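PDB 4XRI: putative uncharacterized protein from Chaetomium thermophilum, which serves as a HEAT-repeat nuclear transport receptor of the importin-beta family, carrying protein cargo into the nucleus and probably binding a small GTPase. Local coordinates for residues 153-157 with 197-202; 812-816 with 843-847. The protein carries 2 engineered substitutions. One frame throughout, in Å; residues are numbered along the deposited sequence.

Along this importin-beta chain, a solenoid of helices, two contacts illustrate how helices close in sequence pack on each other. Coming from the N terminus, interaction 1 closes first: residues 197-202, at the start of helix 200-212, return to residues 153-157, at the start of helix 153-168, after a mostly helical excursion of 39 residues. Much later, interaction 2 joins helix 809-825 to helix 838-849 across 26 intervening residues. The two closures follow in series, neither nested nor crossed. Their centres lie about 64 Å apart, on opposite sides of the chain's centre. Interaction 1 is a largely polar contact at the surface, interaction 2 a buried, methionine-rich one.

Interaction 1: 153-157 with 197-202. With SO4 (sulfate ion), chain I.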
# COMPACT_ATOMS: atom_id res chain seq x y z
N GLN A 153 -10.57 27.36 -32.85
CA GLN A 153 -10.86 26.89 -31.50
C GLN A 153 -10.33 25.48 -31.23
O GLN A 153 -9.56 25.27 -30.28
CB GLN A 153 -12.36 26.92 -31.22
CG GLN A 153 -12.72 26.29 -29.90
CD GLN A 153 -14.22 26.18 -29.69
OE1 GLN A 153 -14.95 27.15 -29.89
NE2 GLN A 153 -14.68 25.00 -29.30
N HIS A 154 -10.73 24.53 -32.06
CA HIS A 154 -10.38 23.13 -31.83
C HIS A 154 -8.89 22.85 -32.06
O HIS A 154 -8.31 22.03 -31.34
CB HIS A 154 -11.22 22.21 -32.71
CG HIS A 154 -12.56 21.89 -32.13
ND1 HIS A 154 -13.62 22.78 -32.15
CD2 HIS A 154 -13.02 20.79 -31.49
CE1 HIS A 154 -14.66 22.24 -31.56
NE2 HIS A 154 -14.33 21.02 -31.15
N GLN A 155 -8.28 23.52 -33.04
CA GLN A 155 -6.85 23.35 -33.24
C GLN A 155 -6.10 23.85 -32.01
O GLN A 155 -5.10 23.26 -31.61
CB GLN A 155 -6.35 24.08 -34.49
CG GLN A 155 -4.85 23.89 -34.70
CD GLN A 155 -4.35 24.43 -36.02
OE1 GLN A 155 -4.60 25.58 -36.38
NE2 GLN A 155 -3.62 23.60 -36.76
N LYS A 156 -6.59 24.93 -31.41
CA LYS A 156 -6.01 25.45 -30.18
C LYS A 156 -6.16 24.44 -29.04
O LYS A 156 -5.17 24.09 -28.40
CB LYS A 156 -6.67 26.77 -29.78
CG LYS A 156 -6.11 27.99 -30.48
CD LYS A 156 -6.63 29.27 -29.83
CE LYS A 156 -5.93 30.50 -30.38
NZ LYS A 156 -6.24 31.71 -29.57
N GLN A 157 -7.39 24.00 -28.81
CA GLN A 157 -7.70 23.01 -27.78
C GLN A 157 -6.78 21.79 -27.86
O GLN A 157 -6.13 21.44 -26.88
CB GLN A 157 -9.15 22.54 -27.90
CG GLN A 157 -10.21 23.57 -27.59
CD GLN A 157 -11.61 23.00 -27.78
OE1 GLN A 157 -12.27 23.27 -28.78
NE2 GLN A 157 -12.06 22.20 -26.81
N GLU A 197 -8.84 35.50 -23.04
CA GLU A 197 -9.18 34.51 -24.05
C GLU A 197 -10.69 34.35 -24.11
O GLU A 197 -11.31 33.88 -23.16
CB GLU A 197 -8.50 33.17 -23.76
CG GLU A 197 -9.06 32.00 -24.57
CD GLU A 197 -8.88 32.18 -26.06
OE1 GLU A 197 -7.80 32.64 -26.48
OE2 GLU A 197 -9.82 31.86 -26.82
N PRO A 198 -11.30 34.74 -25.24
CA PRO A 198 -12.76 34.76 -25.40
C PRO A 198 -13.40 33.38 -25.34
O PRO A 198 -14.53 33.24 -24.88
CB PRO A 198 -12.95 35.38 -26.79
CG PRO A 198 -11.69 35.05 -27.52
CD PRO A 198 -10.61 35.13 -26.48
N ASN A 199 -12.67 32.36 -25.79
CA ASN A 199 -13.21 31.01 -25.90
C ASN A 199 -12.98 30.18 -24.64
O ASN A 199 -11.84 29.95 -24.24
CB ASN A 199 -12.59 30.32 -27.12
CG ASN A 199 -13.46 29.20 -27.65
OD1 ASN A 199 -13.79 28.25 -26.94
ND2 ASN A 199 -13.84 29.31 -28.92
N ASN A 200 -14.08 29.74 -24.03
CA ASN A 200 -14.01 28.97 -22.79
C ASN A 200 -13.44 27.56 -22.99
O ASN A 200 -12.82 27.01 -22.08
CB ASN A 200 -15.39 28.88 -22.15
CG ASN A 200 -15.80 30.16 -21.46
OD1 ASN A 200 -14.95 31.00 -21.15
ND2 ASN A 200 -17.09 30.32 -21.21
N GLU A 201 -13.66 26.99 -24.17
CA GLU A 201 -13.12 25.68 -24.49
C GLU A 201 -11.60 25.73 -24.51
O GLU A 201 -10.93 24.84 -24.01
CB GLU A 201 -13.66 25.20 -25.85
CG GLU A 201 -15.13 25.45 -26.07
CD GLU A 201 -16.02 24.64 -25.15
OE1 GLU A 201 -15.59 23.54 -24.73
OE2 GLU A 201 -17.14 25.09 -24.84
N VAL A 202 -11.08 26.80 -25.10
CA VAL A 202 -9.65 27.03 -25.18
C VAL A 202 -9.06 27.23 -23.78
O VAL A 202 -8.02 26.66 -23.45
CB VAL A 202 -9.33 28.27 -26.06
CG1 VAL A 202 -7.87 28.67 -25.92
CG2 VAL A 202 -9.68 27.98 -27.51
S SO4 I . -17.53 20.35 -29.64
O1 SO4 I . -16.85 19.61 -30.71
O2 SO4 I . -18.11 19.40 -28.70
O3 SO4 I . -16.57 21.20 -28.95
O4 SO4 I . -18.58 21.18 -30.22
O HOH W 1 -8.86 31.86 -29.32
O HOH W 2 -11.22 21.89 -24.18
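N199 ND2 donates to Q153 OE1 over 2.6 Å in a fairly straight bond (161° at the hydrogen), joining the first turn of helix 153-168 to the N-cap of helix 200-212 in a HEAT-repeat solenoid. The example shows how one asparagine can serve two purposes: N199 is the N-cap of helix 200-212, its OD1 taking a weak bond from E201 N, while ND2 of the same amide serves the neighbouring helix. The two amide planes stand 71° apart. Q153 OE1 lies close to the plane of the N199 amide, whereas ND2 approaches from above the carbonyl plane of Q153 and misses its lone pairs.

Q153 reaches across because CG stands anti to the backbone N (chi1 173°) and the chain beyond remains extended. Its NE2 donates to Q157 OE1 at 3.0 Å, one turn along the same helix, and rests against E201 CG at 3.3 Å. Held through both its oxygen and its nitrogen, this amide is fixed in rotation. A leucine in place of Q153 would probably leave N199 ND2 and Q157 OE1 without these mates and let the capping amide turn more easily. Q157 OE1 also sits over the face of the H154 ring, whose NE2 donates to O1 of a sulfate, probably from the crystallisation liquor, that is also hydrogen-bonded to S114 OG.

Between the two helices, V202 CG2 packs against K156 CB at 4.0 Å. Further out, K156 NZ forms a long salt bridge of 3.6 Å with E197 OE1, reinforced by a water that accepts from NZ and donates to E197 OE2. That same OE2 accepts from N199 N, a bond within the segment leading into the cap. On the Q157 side, a second water accepts from Q157 NE2 at 2.8 Å and donates to the backbone O of E201.

Interaction 2: 812-816 with 843-847; sequences MRASM and MIRET
M816 lies against I844 and T847 where helices 809-825 and 838-849 pack in the C-terminal part of the HEAT-repeat solenoid, their N-to-C directions 131° apart and the local axes 10.6 Å from each other. The pair is a worked example of how a flexible thioether can fill an interhelical seam. From CB, CG of M816 stands anti to the carbonyl carbon, and the chain bends at chi2 (-67°) and again at chi3, which carries it into the seam. CG meets the methyl CG2 of T847 at 3.7 Å. SD comes next, over the backbone of the opposite helix, with I844 CA at 3.7 Å and the T847 side chain alongside. The tip, CE, is lodged among three residues: it touches T847 OG1, lies 3.8 Å from I844 CG1 and reaches M843 CG.

M843 makes the reverse journey. With CG anti to the backbone N (chi1 -171°) and the rest of the chain extended, its CE arrives at S815 CB, 3.7 Å away, and meets the methyl CE of M812 as well. The hydroxyl of S815 is engaged within its own helix, by L811 O. T847 OG1 is likewise turned back to the carbonyl O of M843, though that bond is modelled very short and its exact length is doubtful.

Helix 855-872 packs on M816 and I844, and helix 791-802 on M812, S815 and M843, so the methionines are buried. At the outer margin E846 OE1 pairs with R807. Nearby, M812 CB packs on T847 CG2 at 3.9 Å.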
# COMPACT_ATOMS: atom_id res chain seq x y z
N MET A 812 20.93 -4.79 11.68
CA MET A 812 21.99 -4.39 12.59
C MET A 812 22.06 -5.33 13.79
O MET A 812 23.14 -5.66 14.27
CB MET A 812 21.79 -2.95 13.06
CG MET A 812 21.73 -1.94 11.92
SD MET A 812 23.04 -2.16 10.70
CE MET A 812 24.49 -1.73 11.65
N ARG A 813 20.89 -5.77 14.26
CA ARG A 813 20.83 -6.73 15.35
C ARG A 813 21.50 -8.04 14.95
O ARG A 813 22.36 -8.56 15.66
CB ARG A 813 19.38 -6.98 15.77
CG ARG A 813 19.23 -7.98 16.91
CD ARG A 813 17.84 -7.96 17.52
NE ARG A 813 16.81 -8.40 16.58
CZ ARG A 813 15.95 -7.59 15.97
NH1 ARG A 813 15.99 -6.28 16.20
NH2 ARG A 813 15.06 -8.08 15.13
N ALA A 814 21.10 -8.57 13.79
CA ALA A 814 21.66 -9.81 13.26
C ALA A 814 23.17 -9.70 13.06
O ALA A 814 23.91 -10.66 13.28
CB ALA A 814 20.99 -10.17 11.95
N SER A 815 23.62 -8.52 12.65
CA SER A 815 25.04 -8.26 12.44
C SER A 815 25.81 -8.32 13.75
O SER A 815 26.86 -8.95 13.83
CB SER A 815 25.24 -6.90 11.77
OG SER A 815 24.60 -6.85 10.51
N MET A 816 25.27 -7.66 14.77
CA MET A 816 25.84 -7.71 16.11
C MET A 816 25.92 -9.16 16.58
O MET A 816 26.93 -9.58 17.16
CB MET A 816 25.00 -6.89 17.10
CG MET A 816 24.93 -5.39 16.81
SD MET A 816 26.49 -4.52 17.00
CE MET A 816 27.07 -4.47 15.30
N MET A 843 30.69 0.44 14.19
CA MET A 843 29.45 -0.25 13.86
C MET A 843 28.68 -0.64 15.11
O MET A 843 27.48 -0.40 15.21
CB MET A 843 29.75 -1.49 13.02
CG MET A 843 28.53 -2.17 12.43
SD MET A 843 28.96 -3.71 11.59
CE MET A 843 27.42 -4.10 10.77
N ILE A 844 29.38 -1.24 16.07
CA ILE A 844 28.78 -1.68 17.32
C ILE A 844 28.32 -0.50 18.16
O ILE A 844 27.20 -0.49 18.68
CB ILE A 844 29.75 -2.53 18.14
CG1 ILE A 844 30.21 -3.73 17.31
CG2 ILE A 844 29.11 -2.98 19.44
CD1 ILE A 844 31.23 -4.57 18.02
N ARG A 845 29.20 0.48 18.30
CA ARG A 845 28.90 1.67 19.09
C ARG A 845 27.68 2.40 18.56
O ARG A 845 26.83 2.85 19.33
CB ARG A 845 30.10 2.62 19.12
CG ARG A 845 29.87 3.85 19.98
CD ARG A 845 30.83 4.96 19.63
NE ARG A 845 30.32 6.26 20.05
CZ ARG A 845 29.42 6.97 19.37
NH1 ARG A 845 29.01 8.14 19.82
NH2 ARG A 845 28.94 6.50 18.22
N GLU A 846 27.58 2.51 17.23
CA GLU A 846 26.42 3.14 16.60
C GLU A 846 25.15 2.36 16.92
O GLU A 846 24.09 2.95 17.15
CB GLU A 846 26.60 3.22 15.09
CG GLU A 846 25.41 3.84 14.37
CD GLU A 846 25.41 3.56 12.88
OE1 GLU A 846 25.57 2.38 12.50
OE2 GLU A 846 25.25 4.51 12.09
N THR A 847 25.26 1.04 16.94
CA THR A 847 24.12 0.17 17.15
C THR A 847 23.63 0.24 18.59
O THR A 847 22.43 0.28 18.85
CB THR A 847 24.45 -1.29 16.81
OG1 THR A 847 25.20 -1.34 15.59
CG2 THR A 847 23.17 -2.10 16.65